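Local coordinates for SIR4-interacting protein SIF2 (PDB 1R5M) that antagonizes telomeric silencing in yeast and works as a WD-repeat subunit of the Set3C corepressor complex, at residues A[154-159]-A[210-215]; A[183-188]-A[235-240]; A[221-226]-A[248-253]; A[228-233]-A[240-245]. One frame throughout, in Å; residues are numbered along the deposited sequence.

Contact 1. Residues A[154-159]-A[210-215]; sequences SVKWNK and VDVEWV
Lys156 and Trp214 carry the meeting of two innermost blade strands, those of the third and fourth WD repeats, which run in the same direction. The close-packed end belongs to the indole. Asn158 CB sits over the centre of its six-membered ring in a CH-pi contact, 3.4 Å from the centroid, while Trp214 NE1 donates to Lys156 O at 2.9 Å, the oxygen lying in the ring plane. Together the two contacts fix the turn of the ring, and Phe220 meets it edge-to-face. The other end is wetter. Bends at chi2 (-68°) and chi4 (69°) curl the Lys156 chain so that NZ reaches Val212 O at 2.7 Å, nearly along the C=O axis, and makes salt bridges to Asp211 OD1 and Glu213 OE1, both at 3.1 Å. One water joins NZ to Asp211 OD2, and another links Ser154 OG with Asp211 OD1. With a methionine in place of Lys156, Val212 O would probably lose this donor and the two carboxylates their shared cation. Since Asp211 OD2 and Glu213 OE2 also accept from Leu253 N and Phe255 N, the lysine's charge is coupled through them to the next blade; the nearby ammonium probably helps keep both acids ionised.

Contact 2. Residues A[183-188]-A[235-240]; sequences VMQHFE and TEKTPT
Gln185 and Lys237 mark the nearest approach of the two backbones, with 7.0 Å between their CA atoms, too wide for strand pairing. Residues 183-187 form the outermost strand of one four-stranded sheet and carry a classic beta bulge, in which Met184 and Gln185 both face Leu175 on the neighbouring strand. Residues 235-240 have no regular structure; they lie in the connection between strands 229-233 and 241-243 of the following sheet.

The space between is bridged chiefly by the side chain of Gln185. With CG anti to the carbonyl carbon (chi1 -67°) and an extended chain beyond it, the amide is carried across to the loop. There NE2 donates to Glu236 O at 3.2 Å, the N-H...O angle being 138°. The donor stands high above the carbonyl plane, 72° out of it, and the bond is far from straight. Weak bonds from the same nitrogen to Gln233 O and Ile234 O add to this hold on the end of strand 229-233 and the loop. The amide oxygen lies against Lys237: Gln185 OE1 is 3.1 Å from Lys237 CA and 3.5 Å from Lys237 CG. Phe187 presents an edge, its CE2 lying 4.1 Å from Lys237 O near the ring plane, and its ring also meets that of Tyr232.

Within 183-188, His186 ND1 donates to Glu188 OE2 at 2.9 Å, meeting that oxygen's syn lone pair. A side-chain amide reaching from an outer strand to the hairpin connection of the next sheet thus joins consecutive blades at the rim of a WD40 beta propeller.

Contact 3. Residues A[221-226]-A[248-253]; sequences VIPGPK and GPISVL
Pro223 and Leu253 meet where two adjoining blades of the WD40 beta propeller lie against each other. The strand 221-223 is the second of its four-stranded sheet, and 250-253 belongs to the first strand of the next. Their axes approach to 8.3 Å and their directions differ by 165°, so the strands are nearly antiparallel but too far apart to pair; side chains fill the interval.

Along the second segment, Gly248 and Pro249 lead into the strand, with Pro249 O accepting from OG of Ser266, on the neighbouring strand of the same blade. Ile250 is the first to pack across. Its CB faces the proline ring, with CG of Pro223 at 3.9 Å, while Ile250 CG1 stands 4.1 Å from Pro223 CB. The branched base of the isoleucine, rather than its far methyl, therefore does the touching, and the two side chains meet at a slant. The Ile250 backbone is hydrogen-bonded to Leu208 and Val210, which ties this strand to the chain entering the other blade.

Ser251 and Val252 both face Ala265 in a classic beta bulge. Ser251 turns the other way, and its hydroxyl bonds Ile292 O. After the bulge comes Leu253, whose side chain again comes toward 221-223. CG of Leu253 is anti to the carbonyl carbon (chi1 -74°), and its CD1 branch is directed at both Val221 and Pro223. That single methyl lies 4.3 Å from Pro223 CD, and the same Leu253 CD1 meets Val221 CG2 at 4.0 Å.

Contact 4. Residues A[228-233]-A[240-245]; sequences AIFVYQ and TGKLIG
Ile229 and Leu243 form one of two hydrogen-bonded pairs in the antiparallel hairpin that ends the four-stranded sheet. Among the backbone bonds, Leu243 N reaches Ile229 O at 2.8 Å, almost straight at 176° and in the carbonyl plane; Ile229 N returns a bond to Leu243 O, and Val231 N donates to Gly241 O at 2.9 Å. At the turn end Thr240 N donates to Val231 O; Thr240 and Gly241 both face Val231, a classic beta bulge.

Apolar packing occupies the face bearing Ile229, Val231 and Leu243. CB meets CB at 3.9 Å between Ile229 and Leu243, and Val231 CG2 lies as far from Leu243 CG; Trp274 of the next blade touches both Ile229 and Leu243. Beyond the strands, Ala228 CB and Ile244 CD1 lie 3.4 Å apart, closer than carbons usually pack.

The other face holds a CH-pi contact within the non-hydrogen-bonded pair. Lys242 runs extended beside Phe230, and its CE lies 4.0 Å from the ring centroid, over the face but displaced toward the rim. Were Phe230 replaced by alanine, the lysine's methylene chain would probably lose its flat support and be free to swing.

The aliphatic face can thus pack on the next blade, whereas on the other, where Lys242 is exposed, the ring lies against the lysine's carbon chain and leaves its ammonium at the surface, probably solvated.

How the contacts relate
The four contacts follow one blade of the propeller and its junctions with both neighbours. Contact 3 is wholly buried and purely apolar; contacts 1, 2 and 4 are partly buried and combine packing with polar bonds. Contact 1 lies closest to the chain's centre and has the charged network, contact 2 is outermost and relies on an amide and loop carbonyls, and contact 4 is regular strand pairing within the blade. Glu213 O and Val221 N tie contact 1 to contact 3, and Ile222 O and Phe230 N tie contact 3 to contact 4. Contacts 2 and 4 share Thr240, while Phe187 of contact 2 packs on Ile222 of contact 3.

Contact 1. Residues A[154-159]-A[210-215]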
loop_
_atom_site.group_PDB
_atom_site.type_symbol
_atom_site.label_atom_id
_atom_site.label_comp_id
_atom_site.label_asym_id
_atom_site.label_seq_id
_atom_site.Cartn_x
_atom_site.Cartn_y
_atom_site.Cartn_z
ATOM N N SER A 154 -2.300 4.370 -7.624
ATOM C CA SER A 154 -1.937 4.945 -6.338
ATOM C C SER A 154 -2.661 6.256 -6.063
ATOM O O SER A 154 -2.886 7.058 -6.970
ATOM C CB SER A 154 -0.419 5.172 -6.286
ATOM O OG SER A 154 -0.008 5.644 -5.012
ATOM N N VAL A 155 -3.039 6.449 -4.803
ATOM C CA VAL A 155 -3.703 7.669 -4.348
ATOM C C VAL A 155 -3.170 7.948 -2.949
ATOM O O VAL A 155 -3.271 7.098 -2.063
ATOM C CB VAL A 155 -5.235 7.512 -4.260
ATOM C CG1 VAL A 155 -5.850 8.768 -3.639
ATOM C CG2 VAL A 155 -5.814 7.280 -5.643
ATOM N N LYS A 156 -2.589 9.130 -2.758
ATOM C CA LYS A 156 -2.035 9.504 -1.459
ATOM C C LYS A 156 -2.599 10.847 -0.998
ATOM O O LYS A 156 -2.634 11.812 -1.763
ATOM C CB LYS A 156 -0.503 9.594 -1.531
ATOM C CG LYS A 156 0.219 8.280 -1.854
ATOM C CD LYS A 156 0.095 7.279 -0.717
ATOM C CE LYS A 156 0.897 5.997 -0.980
ATOM N NZ LYS A 156 2.380 6.182 -0.957
ATOM N N TRP A 157 -3.040 10.889 0.256
ATOM C CA TRP A 157 -3.590 12.101 0.861
ATOM C C TRP A 157 -2.494 12.880 1.569
ATOM O O TRP A 157 -1.581 12.285 2.144
ATOM C CB TRP A 157 -4.625 11.757 1.930
ATOM C CG TRP A 157 -5.929 11.244 1.454
ATOM C CD1 TRP A 157 -6.222 9.972 1.057
ATOM C CD2 TRP A 157 -7.154 11.974 1.410
ATOM N NE1 TRP A 157 -7.566 9.862 0.778
ATOM C CE2 TRP A 157 -8.161 11.079 0.986
ATOM C CE3 TRP A 157 -7.501 13.303 1.692
ATOM C CZ2 TRP A 157 -9.496 11.468 0.839
ATOM C CZ3 TRP A 157 -8.829 13.691 1.546
ATOM C CH2 TRP A 157 -9.810 12.775 1.124
ATOM N N ASN A 158 -2.588 14.205 1.558
ATOM C CA ASN A 158 -1.592 14.997 2.264
ATOM C C ASN A 158 -2.019 15.089 3.728
ATOM O O ASN A 158 -3.111 14.645 4.092
ATOM C CB ASN A 158 -1.431 16.383 1.616
ATOM C CG ASN A 158 -2.528 17.352 1.994
ATOM O OD1 ASN A 158 -3.678 16.969 2.198
ATOM N ND2 ASN A 158 -2.175 18.632 2.068
ATOM N N LYS A 159 -1.148 15.656 4.556
ATOM C CA LYS A 159 -1.363 15.780 5.994
ATOM C C LYS A 159 -2.724 16.283 6.481
ATOM O O LYS A 159 -3.384 15.615 7.279
ATOM C CB LYS A 159 -0.258 16.657 6.592
ATOM C CG LYS A 159 -0.261 16.733 8.112
ATOM C CD LYS A 159 0.064 15.385 8.731
ATOM C CE LYS A 159 0.052 15.450 10.252
ATOM N NZ LYS A 159 0.333 14.119 10.860
ATOM N N VAL A 210 4.888 2.528 -9.696
ATOM C CA VAL A 210 3.499 2.414 -9.271
ATOM C C VAL A 210 3.177 3.033 -7.914
ATOM O O VAL A 210 2.220 2.627 -7.256
ATOM C CB VAL A 210 3.076 0.931 -9.238
ATOM C CG1 VAL A 210 3.121 0.344 -10.646
ATOM C CG2 VAL A 210 4.007 0.146 -8.318
ATOM N N ASP A 211 3.971 4.007 -7.486
ATOM C CA ASP A 211 3.712 4.652 -6.202
ATOM C C ASP A 211 4.092 6.128 -6.269
ATOM O O ASP A 211 4.869 6.540 -7.131
ATOM C CB ASP A 211 4.520 3.959 -5.092
ATOM C CG ASP A 211 3.847 4.035 -3.726
ATOM O OD1 ASP A 211 2.754 4.634 -3.624
ATOM O OD2 ASP A 211 4.412 3.482 -2.754
ATOM N N VAL A 212 3.507 6.914 -5.368
ATOM C CA VAL A 212 3.782 8.345 -5.234
ATOM C C VAL A 212 3.755 8.593 -3.725
ATOM O O VAL A 212 3.316 7.731 -2.969
ATOM C CB VAL A 212 2.705 9.223 -5.917
ATOM C CG1 VAL A 212 2.684 8.955 -7.420
ATOM C CG2 VAL A 212 1.345 8.955 -5.301
ATOM N N GLU A 213 4.207 9.758 -3.272
ATOM C CA GLU A 213 4.228 10.002 -1.834
ATOM C C GLU A 213 4.395 11.470 -1.465
ATOM O O GLU A 213 5.080 12.217 -2.159
ATOM C CB GLU A 213 5.370 9.185 -1.199
ATOM C CG GLU A 213 5.559 9.384 0.303
ATOM C CD GLU A 213 4.467 8.727 1.132
ATOM O OE1 GLU A 213 3.315 8.661 0.652
ATOM O OE2 GLU A 213 4.752 8.290 2.267
ATOM N N TRP A 214 3.755 11.881 -0.374
ATOM C CA TRP A 214 3.881 13.253 0.109
ATOM C C TRP A 214 5.090 13.284 1.035
ATOM O O TRP A 214 5.278 12.369 1.838
ATOM C CB TRP A 214 2.641 13.681 0.906
ATOM C CG TRP A 214 1.435 13.941 0.068
ATOM C CD1 TRP A 214 0.481 13.039 -0.300
ATOM C CD2 TRP A 214 1.071 15.185 -0.539
ATOM N NE1 TRP A 214 -0.458 13.645 -1.103
ATOM C CE2 TRP A 214 -0.119 14.964 -1.264
ATOM C CE3 TRP A 214 1.635 16.469 -0.538
ATOM C CZ2 TRP A 214 -0.758 15.981 -1.988
ATOM C CZ3 TRP A 214 0.999 17.483 -1.257
ATOM C CH2 TRP A 214 -0.185 17.230 -1.973
ATOM N N VAL A 215 5.905 14.330 0.933
ATOM C CA VAL A 215 7.083 14.436 1.793
ATOM C C VAL A 215 7.030 15.680 2.671
ATOM O O VAL A 215 7.977 15.983 3.401
ATOM C CB VAL A 215 8.391 14.431 0.967
ATOM C CG1 VAL A 215 8.512 13.118 0.215
ATOM C CG2 VAL A 215 8.420 15.604 0.003
HETATM O O HOH W 1 0.321 3.318 -3.439
HETATM O O HOH W 2 3.035 3.190 -0.531
#

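Contact 2. Residues A[183-188]-A[235-240]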
loop_
_atom_site.group_PDB
_atom_site.type_symbol
_atom_site.label_atom_id
_atom_site.label_comp_id
_atom_site.label_asym_id
_atom_site.label_seq_id
_atom_site.Cartn_x
_atom_site.Cartn_y
_atom_site.Cartn_z
ATOM N N VAL A 183 -8.201 20.116 -10.754
ATOM C CA VAL A 183 -6.870 19.658 -11.130
ATOM C C VAL A 183 -5.892 20.817 -10.977
ATOM O O VAL A 183 -5.990 21.815 -11.689
ATOM C CB VAL A 183 -6.848 19.176 -12.595
ATOM C CG1 VAL A 183 -5.428 18.816 -13.003
ATOM C CG2 VAL A 183 -7.779 17.983 -12.767
ATOM N N MET A 184 -4.950 20.689 -10.049
ATOM C CA MET A 184 -3.972 21.748 -9.820
ATOM C C MET A 184 -2.741 21.587 -10.697
ATOM O O MET A 184 -2.188 22.568 -11.192
ATOM C CB MET A 184 -3.568 21.774 -8.350
ATOM C CG MET A 184 -4.707 22.146 -7.432
ATOM S SD MET A 184 -4.194 22.075 -5.727
ATOM C CE MET A 184 -3.076 23.457 -5.657
ATOM N N GLN A 185 -2.312 20.344 -10.877
ATOM C CA GLN A 185 -1.164 20.047 -11.719
ATOM C C GLN A 185 -1.329 18.664 -12.318
ATOM O O GLN A 185 -1.988 17.802 -11.739
ATOM C CB GLN A 185 0.143 20.081 -10.919
ATOM C CG GLN A 185 0.553 21.447 -10.399
ATOM C CD GLN A 185 2.033 21.505 -10.071
ATOM O OE1 GLN A 185 2.880 21.350 -10.953
ATOM N NE2 GLN A 185 2.355 21.719 -8.801
ATOM N N HIS A 186 -0.733 18.459 -13.486
ATOM C CA HIS A 186 -0.788 17.169 -14.155
ATOM C C HIS A 186 0.609 16.857 -14.669
ATOM O O HIS A 186 1.278 17.727 -15.228
ATOM C CB HIS A 186 -1.801 17.203 -15.307
ATOM C CG HIS A 186 -1.462 18.177 -16.391
ATOM N ND1 HIS A 186 -0.500 17.925 -17.345
ATOM C CD2 HIS A 186 -1.959 19.405 -16.672
ATOM C CE1 HIS A 186 -0.417 18.955 -18.168
ATOM N NE2 HIS A 186 -1.292 19.867 -17.782
ATOM N N PHE A 187 1.056 15.623 -14.463
ATOM C CA PHE A 187 2.386 15.228 -14.908
ATOM C C PHE A 187 2.357 13.983 -15.784
ATOM O O PHE A 187 1.681 13.003 -15.469
ATOM C CB PHE A 187 3.301 14.962 -13.705
ATOM C CG PHE A 187 3.241 16.024 -12.642
ATOM C CD1 PHE A 187 2.315 15.941 -11.610
ATOM C CD2 PHE A 187 4.110 17.111 -12.676
ATOM C CE1 PHE A 187 2.253 16.925 -10.621
ATOM C CE2 PHE A 187 4.056 18.100 -11.694
ATOM C CZ PHE A 187 3.127 18.007 -10.665
ATOM N N GLU A 188 3.091 14.040 -16.891
ATOM C CA GLU A 188 3.211 12.924 -17.824
ATOM C C GLU A 188 4.705 12.835 -18.116
ATOM O O GLU A 188 5.166 13.226 -19.188
ATOM C CB GLU A 188 2.450 13.202 -19.125
ATOM C CG GLU A 188 0.974 13.523 -18.954
ATOM C CD GLU A 188 0.735 14.914 -18.397
ATOM O OE1 GLU A 188 1.272 15.886 -18.969
ATOM O OE2 GLU A 188 0.005 15.036 -17.392
ATOM N N THR A 235 2.851 24.551 -5.577
ATOM C CA THR A 235 2.715 25.736 -6.423
ATOM C C THR A 235 3.632 25.822 -7.642
ATOM O O THR A 235 3.538 26.780 -8.411
ATOM C CB THR A 235 2.916 27.026 -5.604
ATOM O OG1 THR A 235 4.280 27.108 -5.174
ATOM C CG2 THR A 235 2.004 27.033 -4.387
ATOM N N GLU A 236 4.507 24.840 -7.834
ATOM C CA GLU A 236 5.420 24.879 -8.973
ATOM C C GLU A 236 5.362 23.651 -9.872
ATOM O O GLU A 236 5.358 22.519 -9.395
ATOM C CB GLU A 236 6.855 25.087 -8.484
ATOM C CG GLU A 236 7.081 26.429 -7.814
ATOM C CD GLU A 236 6.710 27.592 -8.714
ATOM O OE1 GLU A 236 7.307 27.715 -9.805
ATOM O OE2 GLU A 236 5.819 28.382 -8.332
ATOM N N LYS A 237 5.334 23.889 -11.181
ATOM C CA LYS A 237 5.281 22.811 -12.161
ATOM C C LYS A 237 6.662 22.203 -12.383
ATOM O O LYS A 237 6.785 21.033 -12.749
ATOM C CB LYS A 237 4.727 23.334 -13.490
ATOM C CG LYS A 237 3.312 23.884 -13.394
ATOM C CD LYS A 237 2.815 24.379 -14.742
ATOM C CE LYS A 237 1.371 24.853 -14.655
ATOM N NZ LYS A 237 0.852 25.309 -15.976
ATOM N N THR A 238 7.697 23.005 -12.160
ATOM C CA THR A 238 9.073 22.550 -12.329
ATOM C C THR A 238 9.550 21.839 -11.065
ATOM O O THR A 238 9.396 22.356 -9.960
ATOM C CB THR A 238 10.022 23.733 -12.606
ATOM O OG1 THR A 238 9.572 24.449 -13.762
ATOM C CG2 THR A 238 11.442 23.236 -12.846
ATOM N N PRO A 239 10.134 20.638 -11.212
ATOM C CA PRO A 239 10.624 19.889 -10.051
ATOM C C PRO A 239 11.595 20.722 -9.219
ATOM O O PRO A 239 12.420 21.452 -9.770
ATOM C CB PRO A 239 11.315 18.685 -10.685
ATOM C CG PRO A 239 10.544 18.472 -11.941
ATOM C CD PRO A 239 10.353 19.880 -12.456
ATOM N N THR A 240 11.491 20.616 -7.899
ATOM C CA THR A 240 12.384 21.348 -7.007
ATOM C C THR A 240 13.686 20.565 -6.864
ATOM O O THR A 240 14.699 21.095 -6.404
ATOM C CB THR A 240 11.764 21.537 -5.610
ATOM O OG1 THR A 240 11.391 20.261 -5.075
ATOM C CG2 THR A 240 10.535 22.436 -5.686
#

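Contact 3. Residues A[221-226]-A[248-253]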
loop_
_atom_site.group_PDB
_atom_site.type_symbol
_atom_site.label_atom_id
_atom_site.label_comp_id
_atom_site.label_asym_id
_atom_site.label_seq_id
_atom_site.Cartn_x
_atom_site.Cartn_y
_atom_site.Cartn_z
ATOM N N VAL A 221 6.624 13.461 -4.070
ATOM C CA VAL A 221 7.536 12.814 -5.003
ATOM C C VAL A 221 6.805 11.821 -5.901
ATOM O O VAL A 221 5.852 11.161 -5.476
ATOM C CB VAL A 221 8.673 12.069 -4.261
ATOM C CG1 VAL A 221 9.563 13.062 -3.520
ATOM C CG2 VAL A 221 8.084 11.054 -3.289
ATOM N N ILE A 222 7.246 11.734 -7.152
ATOM C CA ILE A 222 6.651 10.815 -8.111
ATOM C C ILE A 222 7.746 10.226 -8.999
ATOM O O ILE A 222 8.788 10.845 -9.212
ATOM C CB ILE A 222 5.592 11.513 -9.005
ATOM C CG1 ILE A 222 6.267 12.495 -9.959
ATOM C CG2 ILE A 222 4.577 12.251 -8.137
ATOM C CD1 ILE A 222 5.296 13.158 -10.926
ATOM N N PRO A 223 7.528 9.010 -9.516
ATOM C CA PRO A 223 8.517 8.361 -10.379
ATOM C C PRO A 223 8.782 9.151 -11.654
ATOM O O PRO A 223 7.854 9.653 -12.289
ATOM C CB PRO A 223 7.879 7.006 -10.677
ATOM C CG PRO A 223 7.031 6.751 -9.475
ATOM C CD PRO A 223 6.402 8.104 -9.240
ATOM N N GLY A 224 10.056 9.255 -12.016
ATOM C CA GLY A 224 10.443 9.957 -13.224
ATOM C C GLY A 224 11.123 8.975 -14.160
ATOM O O GLY A 224 11.197 7.784 -13.861
ATOM N N PRO A 225 11.634 9.440 -15.307
ATOM C CA PRO A 225 12.302 8.538 -16.249
ATOM C C PRO A 225 13.567 7.875 -15.701
ATOM O O PRO A 225 14.233 8.409 -14.813
ATOM C CB PRO A 225 12.614 9.449 -17.435
ATOM C CG PRO A 225 11.524 10.470 -17.376
ATOM C CD PRO A 225 11.458 10.776 -15.897
ATOM N N LYS A 226 13.877 6.701 -16.240
ATOM C CA LYS A 226 15.074 5.948 -15.874
ATOM C C LYS A 226 15.325 5.747 -14.379
ATOM O O LYS A 226 16.467 5.830 -13.924
ATOM C CB LYS A 226 16.302 6.615 -16.499
ATOM C CG LYS A 226 16.196 6.858 -17.997
ATOM C CD LYS A 226 17.414 7.617 -18.503
ATOM C CE LYS A 226 17.315 7.913 -19.990
ATOM N NZ LYS A 226 18.499 8.675 -20.478
ATOM N N GLY A 248 15.705 1.165 -12.154
ATOM C CA GLY A 248 14.499 0.519 -12.633
ATOM C C GLY A 248 13.261 1.204 -12.087
ATOM O O GLY A 248 13.381 2.098 -11.251
ATOM N N PRO A 249 12.060 0.810 -12.539
ATOM C CA PRO A 249 10.809 1.414 -12.070
ATOM C C PRO A 249 10.704 1.479 -10.547
ATOM O O PRO A 249 11.205 0.603 -9.837
ATOM C CB PRO A 249 9.746 0.517 -12.692
ATOM C CG PRO A 249 10.377 0.141 -14.003
ATOM C CD PRO A 249 11.793 -0.191 -13.589
ATOM N N ILE A 250 10.045 2.525 -10.057
ATOM C CA ILE A 250 9.867 2.735 -8.626
ATOM C C ILE A 250 8.601 2.026 -8.155
ATOM O O ILE A 250 7.496 2.360 -8.580
ATOM C CB ILE A 250 9.771 4.245 -8.313
ATOM C CG1 ILE A 250 11.006 4.972 -8.860
ATOM C CG2 ILE A 250 9.646 4.461 -6.815
ATOM C CD1 ILE A 250 12.332 4.462 -8.304
ATOM N N SER A 251 8.771 1.050 -7.269
ATOM C CA SER A 251 7.653 0.257 -6.765
ATOM C C SER A 251 7.087 0.729 -5.431
ATOM O O SER A 251 5.933 0.443 -5.107
ATOM C CB SER A 251 8.087 -1.205 -6.633
ATOM O OG SER A 251 9.208 -1.318 -5.769
ATOM N N VAL A 252 7.895 1.449 -4.660
ATOM C CA VAL A 252 7.464 1.918 -3.348
ATOM C C VAL A 252 8.057 3.274 -2.995
ATOM O O VAL A 252 9.230 3.528 -3.247
ATOM C CB VAL A 252 7.916 0.946 -2.224
ATOM C CG1 VAL A 252 7.384 1.419 -0.873
ATOM C CG2 VAL A 252 7.454 -0.475 -2.530
ATOM N N LEU A 253 7.231 4.131 -2.402
ATOM C CA LEU A 253 7.665 5.441 -1.927
ATOM C C LEU A 253 6.945 5.652 -0.597
ATOM O O LEU A 253 5.719 5.769 -0.556
ATOM C CB LEU A 253 7.307 6.549 -2.925
ATOM C CG LEU A 253 8.174 6.569 -4.189
ATOM C CD1 LEU A 253 7.589 7.542 -5.188
ATOM C CD2 LEU A 253 9.609 6.963 -3.837
#

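Contact 4. Residues A[228-233]-A[240-245]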
loop_
_atom_site.group_PDB
_atom_site.type_symbol
_atom_site.label_atom_id
_atom_site.label_comp_id
_atom_site.label_asym_id
_atom_site.label_seq_id
_atom_site.Cartn_x
_atom_site.Cartn_y
_atom_site.Cartn_z
ATOM N N ALA A 228 14.546 7.659 -11.871
ATOM C CA ALA A 228 14.677 8.861 -11.065
ATOM C C ALA A 228 13.388 9.106 -10.296
ATOM O O ALA A 228 12.327 8.607 -10.670
ATOM C CB ALA A 228 14.984 10.063 -11.957
ATOM N N ILE A 229 13.496 9.852 -9.202
ATOM C CA ILE A 229 12.333 10.222 -8.398
ATOM C C ILE A 229 12.327 11.746 -8.409
ATOM O O ILE A 229 13.282 12.380 -7.961
ATOM C CB ILE A 229 12.454 9.720 -6.943
ATOM C CG1 ILE A 229 12.476 8.189 -6.921
ATOM C CG2 ILE A 229 11.279 10.246 -6.111
ATOM C CD1 ILE A 229 12.997 7.602 -5.613
ATOM N N PHE A 230 11.259 12.331 -8.943
ATOM C CA PHE A 230 11.142 13.785 -9.027
ATOM C C PHE A 230 10.458 14.364 -7.794
ATOM O O PHE A 230 9.474 13.809 -7.303
ATOM C CB PHE A 230 10.346 14.171 -10.281
ATOM C CG PHE A 230 11.133 14.087 -11.565
ATOM C CD1 PHE A 230 12.254 13.266 -11.673
ATOM C CD2 PHE A 230 10.731 14.817 -12.680
ATOM C CE1 PHE A 230 12.962 13.175 -12.873
ATOM C CE2 PHE A 230 11.432 14.732 -13.883
ATOM C CZ PHE A 230 12.549 13.908 -13.980
ATOM N N VAL A 231 10.982 15.480 -7.297
ATOM C CA VAL A 231 10.416 16.137 -6.122
ATOM C C VAL A 231 9.708 17.409 -6.576
ATOM O O VAL A 231 10.239 18.157 -7.400
ATOM C CB VAL A 231 11.514 16.517 -5.100
ATOM C CG1 VAL A 231 10.876 16.996 -3.802
ATOM C CG2 VAL A 231 12.428 15.320 -4.840
ATOM N N TYR A 232 8.514 17.644 -6.041
ATOM C CA TYR A 232 7.729 18.821 -6.401
ATOM C C TYR A 232 7.144 19.560 -5.210
ATOM O O TYR A 232 7.014 19.017 -4.114
ATOM C CB TYR A 232 6.546 18.444 -7.295
ATOM C CG TYR A 232 6.896 17.884 -8.646
ATOM C CD1 TYR A 232 7.116 16.519 -8.822
ATOM C CD2 TYR A 232 6.974 18.715 -9.760
ATOM C CE1 TYR A 232 7.400 15.994 -10.078
ATOM C CE2 TYR A 232 7.260 18.202 -11.021
ATOM C CZ TYR A 232 7.469 16.840 -11.172
ATOM O OH TYR A 232 7.740 16.325 -12.417
ATOM N N GLN A 233 6.772 20.811 -5.462
ATOM C CA GLN A 233 6.124 21.655 -4.472
ATOM C C GLN A 233 4.786 21.961 -5.143
ATOM O O GLN A 233 4.731 22.135 -6.358
ATOM C CB GLN A 233 6.920 22.939 -4.247
ATOM C CG GLN A 233 6.433 23.768 -3.073
ATOM C CD GLN A 233 7.291 24.993 -2.840
ATOM O OE1 GLN A 233 7.431 25.843 -3.720
ATOM N NE2 GLN A 233 7.876 25.090 -1.650
ATOM N N THR A 240 11.491 20.616 -7.899
ATOM C CA THR A 240 12.384 21.348 -7.007
ATOM C C THR A 240 13.686 20.565 -6.864
ATOM O O THR A 240 14.699 21.095 -6.404
ATOM C CB THR A 240 11.764 21.537 -5.610
ATOM O OG1 THR A 240 11.391 20.261 -5.075
ATOM C CG2 THR A 240 10.535 22.436 -5.686
ATOM N N GLY A 241 13.644 19.298 -7.260
ATOM C CA GLY A 241 14.820 18.453 -7.175
ATOM C C GLY A 241 14.590 17.092 -7.802
ATOM O O GLY A 241 13.463 16.732 -8.143
ATOM N N LYS A 242 15.669 16.337 -7.967
ATOM C CA LYS A 242 15.583 15.009 -8.549
ATOM C C LYS A 242 16.482 14.061 -7.768
ATOM O O LYS A 242 17.657 14.351 -7.529
ATOM C CB LYS A 242 15.997 15.048 -10.024
ATOM C CG LYS A 242 15.098 15.935 -10.878
ATOM C CD LYS A 242 15.510 15.925 -12.342
ATOM C CE LYS A 242 14.609 16.834 -13.165
ATOM N NZ LYS A 242 14.981 16.839 -14.607
ATOM N N LEU A 243 15.909 12.937 -7.351
ATOM C CA LEU A 243 16.636 11.930 -6.595
ATOM C C LEU A 243 17.085 10.863 -7.589
ATOM O O LEU A 243 16.276 10.082 -8.089
ATOM C CB LEU A 243 15.719 11.337 -5.523
ATOM C CG LEU A 243 15.005 12.398 -4.673
ATOM C CD1 LEU A 243 14.140 11.723 -3.619
ATOM C CD2 LEU A 243 16.026 13.315 -4.011
ATOM N N ILE A 244 18.383 10.852 -7.880
ATOM C CA ILE A 244 18.949 9.914 -8.842
ATOM C C ILE A 244 19.702 8.776 -8.166
ATOM O O ILE A 244 20.521 9.004 -7.277
ATOM C CB ILE A 244 19.921 10.639 -9.804
ATOM C CG1 ILE A 244 19.213 11.823 -10.472
ATOM C CG2 ILE A 244 20.436 9.665 -10.856
ATOM C CD1 ILE A 244 18.000 11.440 -11.295
ATOM N N GLY A 245 19.422 7.552 -8.599
ATOM C CA GLY A 245 20.088 6.398 -8.019
ATOM C C GLY A 245 19.554 5.065 -8.511
ATOM O O GLY A 245 20.327 4.179 -8.872
#